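Local coordinates for dally-like, isoform A (Drosophila melanogaster, PDB 6XTZ), which is a glypican, probably a cell-surface proteoglycan, that binds Wnt and Hedgehog family proteins and shields the Wnt lipid so that signalling can act at a distance, at residues A12-F17 against A238-T243. The protein carries 5 engineered substitutions. Sequence-based numbering, arbitrary orientation.
With NAG (2-acetamido-2-deoxy-beta-D-glucopyranose), chain B.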
ATOM      1  N   ALA A  12       2.670 -48.663  -8.476  1.00 63.67           N
ATOM      2  CA  ALA A  12       1.509 -47.823  -8.214  1.00 63.78           C
ATOM      3  C   ALA A  12       1.757 -46.354  -8.528  1.00 63.14           C
ATOM      4  O   ALA A  12       0.793 -45.593  -8.657  1.00 68.33           O
ATOM      5  CB  ALA A  12       1.072 -47.968  -6.753  1.00 63.15           C
ATOM      6  N   VAL A  13       3.018 -45.942  -8.661  1.00 62.34           N
ATOM      7  CA  VAL A  13       3.371 -44.543  -8.858  1.00 64.06           C
ATOM      8  C   VAL A  13       4.115 -44.314 -10.168  1.00 66.01           C
ATOM      9  O   VAL A  13       4.672 -43.236 -10.376  1.00 67.68           O
ATOM     10  CB  VAL A  13       4.193 -44.007  -7.670  1.00 62.62           C
ATOM     11  CG1 VAL A  13       3.342 -43.964  -6.413  1.00 59.70           C
ATOM     12  CG2 VAL A  13       5.429 -44.868  -7.452  1.00 58.18           C
ATOM     13  N   THR A  14       4.136 -45.307 -11.062  1.00 64.64           N
ATOM     14  CA  THR A  14       4.848 -45.135 -12.326  1.00 68.40           C
ATOM     15  C   THR A  14       4.199 -44.064 -13.195  1.00 70.53           C
ATOM     16  O   THR A  14       4.895 -43.377 -13.951  1.00 72.46           O
ATOM     17  CB  THR A  14       4.926 -46.465 -13.080  1.00 70.94           C
ATOM     18  OG1 THR A  14       5.541 -46.257 -14.358  1.00 65.53           O
ATOM     19  CG2 THR A  14       3.540 -47.060 -13.280  1.00 76.38           C
ATOM     20  N   HIS A  15       2.878 -43.897 -13.094  1.00 69.61           N
ATOM     21  CA  HIS A  15       2.205 -42.860 -13.869  1.00 67.93           C
ATOM     22  C   HIS A  15       2.473 -41.473 -13.300  1.00 67.59           C
ATOM     23  O   HIS A  15       2.503 -40.492 -14.052  1.00 68.52           O
ATOM     24  CB  HIS A  15       0.701 -43.130 -13.918  1.00 66.89           C
ATOM     25  CG  HIS A  15       0.022 -43.015 -12.590  1.00 65.67           C
ATOM     26  ND1 HIS A  15       0.094 -43.999 -11.627  1.00 68.07           N
ATOM     27  CD2 HIS A  15      -0.750 -42.033 -12.066  1.00 66.75           C
ATOM     28  CE1 HIS A  15      -0.601 -43.627 -10.567  1.00 66.90           C
ATOM     29  NE2 HIS A  15      -1.123 -42.438 -10.807  1.00 66.00           N
ATOM     30  N   ILE A  16       2.667 -41.373 -11.982  1.00 66.89           N
ATOM     31  CA  ILE A  16       2.941 -40.081 -11.361  1.00 61.34           C
ATOM     32  C   ILE A  16       4.273 -39.525 -11.847  1.00 59.86           C
ATOM     33  O   ILE A  16       4.388 -38.331 -12.150  1.00 54.94           O
ATOM     34  CB  ILE A  16       2.907 -40.212  -9.828  1.00 58.34           C
ATOM     35  CG1 ILE A  16       1.525 -40.673  -9.359  1.00 56.52           C
ATOM     36  CG2 ILE A  16       3.279 -38.896  -9.168  1.00 59.71           C
ATOM     37  CD1 ILE A  16       1.421 -40.850  -7.859  1.00 56.56           C
ATOM     38  N   PHE A  17       5.296 -40.378 -11.934  1.00 60.43           N
ATOM     39  CA  PHE A  17       6.602 -39.921 -12.398  1.00 59.88           C
ATOM     40  C   PHE A  17       6.553 -39.502 -13.862  1.00 64.53           C
ATOM     41  O   PHE A  17       7.169 -38.503 -14.248  1.00 65.16           O
ATOM     42  CB  PHE A  17       7.646 -41.016 -12.182  1.00 60.15           C
ATOM     43  CG  PHE A  17       7.865 -41.366 -10.738  1.00 53.62           C
ATOM     44  CD1 PHE A  17       7.921 -40.374  -9.772  1.00 49.57           C
ATOM     45  CD2 PHE A  17       8.005 -42.687 -10.343  1.00 50.84           C
ATOM     46  CE1 PHE A  17       8.120 -40.692  -8.443  1.00 46.94           C
ATOM     47  CE2 PHE A  17       8.203 -43.011  -9.015  1.00 49.04           C
ATOM     48  CZ  PHE A  17       8.258 -42.011  -8.063  1.00 49.62           C
ATOM     49  N   ALA A 238       5.562 -40.116  -3.653  1.00 55.20           N
ATOM     50  CA  ALA A 238       5.590 -41.114  -4.715  1.00 50.99           C
ATOM     51  C   ALA A 238       6.841 -41.979  -4.641  1.00 55.36           C
ATOM     52  O   ALA A 238       6.830 -43.124  -5.107  1.00 51.00           O
ATOM     53  CB  ALA A 238       5.496 -40.433  -6.079  1.00 47.50           C
ATOM     54  N   CYS A 239       7.926 -41.455  -4.064  1.00 55.37           N
ATOM     55  CA  CYS A 239       9.139 -42.250  -3.921  1.00 55.45           C
ATOM     56  C   CYS A 239       8.961 -43.415  -2.955  1.00 56.76           C
ATOM     57  O   CYS A 239       9.737 -44.375  -3.014  1.00 57.66           O
ATOM     58  CB  CYS A 239      10.302 -41.365  -3.470  1.00 56.48           C
ATOM     59  SG  CYS A 239      10.710 -40.039  -4.634  1.00 56.10           S
ATOM     60  N   LYS A 240       7.964 -43.357  -2.074  1.00 56.07           N
ATOM     61  CA  LYS A 240       7.624 -44.472  -1.203  1.00 60.28           C
ATOM     62  C   LYS A 240       6.457 -45.296  -1.731  1.00 59.56           C
ATOM     63  O   LYS A 240       5.881 -46.087  -0.979  1.00 58.53           O
ATOM     64  CB  LYS A 240       7.305 -43.971   0.207  1.00 60.17           C
ATOM     65  CG  LYS A 240       8.520 -43.545   1.017  1.00 58.61           C
ATOM     66  CD  LYS A 240       8.147 -43.319   2.471  1.00 60.05           C
ATOM     67  CE  LYS A 240       9.379 -43.065   3.316  1.00 62.02           C
ATOM     68  NZ  LYS A 240       9.058 -42.960   4.766  1.00 62.27           N
ATOM     69  N   GLY A 241       6.100 -45.134  -3.002  1.00 57.30           N
ATOM     70  CA  GLY A 241       4.988 -45.867  -3.566  1.00 57.52           C
ATOM     71  C   GLY A 241       3.623 -45.313  -3.236  1.00 64.17           C
ATOM     72  O   GLY A 241       2.616 -45.927  -3.608  1.00 70.40           O
ATOM     73  N   TYR A 242       3.551 -44.172  -2.555  1.00 60.04           N
ATOM     74  CA  TYR A 242       2.281 -43.569  -2.179  1.00 64.07           C
ATOM     75  C   TYR A 242       1.767 -42.672  -3.297  1.00 62.13           C
ATOM     76  O   TYR A 242       2.542 -41.983  -3.966  1.00 56.81           O
ATOM     77  CB  TYR A 242       2.431 -42.758  -0.891  1.00 65.35           C
ATOM     78  CG  TYR A 242       2.881 -43.568   0.305  1.00 63.05           C
ATOM     79  CD1 TYR A 242       2.431 -44.867   0.499  1.00 62.81           C
ATOM     80  CD2 TYR A 242       3.756 -43.031   1.240  1.00 63.52           C
ATOM     81  CE1 TYR A 242       2.839 -45.608   1.595  1.00 65.57           C
ATOM     82  CE2 TYR A 242       4.169 -43.763   2.337  1.00 65.82           C
ATOM     83  CZ  TYR A 242       3.708 -45.051   2.510  1.00 68.19           C
ATOM     84  OH  TYR A 242       4.119 -45.780   3.602  1.00 70.76           O
ATOM     85  N   THR A 243       0.448 -42.683  -3.493  1.00 63.52           N
ATOM     86  CA  THR A 243      -0.191 -41.853  -4.503  1.00 61.74           C
ATOM     87  C   THR A 243      -0.994 -40.701  -3.919  1.00 56.88           C
ATOM     88  O   THR A 243      -1.478 -39.858  -4.682  1.00 56.13           O
ATOM     89  CB  THR A 243      -1.112 -42.706  -5.389  1.00 62.39           C
ATOM     90  OG1 THR A 243      -2.154 -43.276  -4.587  1.00 61.32           O
ATOM     91  CG2 THR A 243      -0.324 -43.826  -6.053  1.00 62.58           C
TER
HETATM   92  C1  NAG B 701       1.179 -52.200  -6.608  1.00 61.19           C
HETATM   93  C2  NAG B 701       0.044 -53.073  -6.073  1.00 68.40           C
HETATM   94  C3  NAG B 701      -0.650 -53.795  -7.223  1.00 75.76           C
HETATM   95  C4  NAG B 701      -1.102 -52.798  -8.281  1.00 75.36           C
HETATM   96  C5  NAG B 701       0.073 -51.931  -8.726  1.00 72.06           C
HETATM   97  C6  NAG B 701      -0.330 -50.838  -9.688  1.00 78.01           C
HETATM   98  C7  NAG B 701       0.071 -54.091  -3.840  1.00 71.39           C
HETATM   99  C8  NAG B 701       0.692 -55.134  -2.961  1.00 67.17           C
HETATM  100  N2  NAG B 701       0.536 -54.025  -5.092  1.00 69.30           N
HETATM  101  O3  NAG B 701      -1.771 -54.516  -6.723  1.00 79.87           O
HETATM  102  O4  NAG B 701      -1.631 -53.489  -9.407  1.00 78.38           O
HETATM  103  O5  NAG B 701       0.663 -51.284  -7.587  1.00 67.29           O
HETATM  104  O6  NAG B 701      -1.653 -50.385  -9.438  1.00 85.65           O
HETATM  105  O7  NAG B 701      -0.814 -53.341  -3.436  1.00 72.38           O
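A238 meets V13, I16 and F17 where a Schellman motif ending helix 236-239 packs on the start of helix 14-19, at one end of the elongated, all-helical glypican core; a glycine-ended helix here leaves a compact turn against which another helix start packs through a few apolar groups. A238 CB touches the F17 ring at CE1 (3.5 Å) and lies 4.1 Å from I16 CG2. F17 CG stands anti to its own carbonyl carbon (chi1 -63°), which swings the ring across to A238, and the ring edge faces C239 N. C239 points away from 12-17, its SG joined to C49 SG just before helix 51-110. G241, at positive phi (80°), is the C-prime residue, its N hydrogen-bonded to A238 O at 3.0 Å. V13, the N-cap residue of helix 14-19, straddles this turn: CG2 sits 3.2 Å from A238 O, while CG1 lies against Y242 O (3.2 Å) and G241 C. Cut back to an alanine, V13 would lose both methyls, and the turn's carbonyls would probably lose their apolar cover. T243 CG2 lies 3.3 Å from O of A12, which borders the N9-linked N-acetylglucosamine, and reaches V13 CG1 at 3.7 Å and I16 CD1 at 3.9 Å.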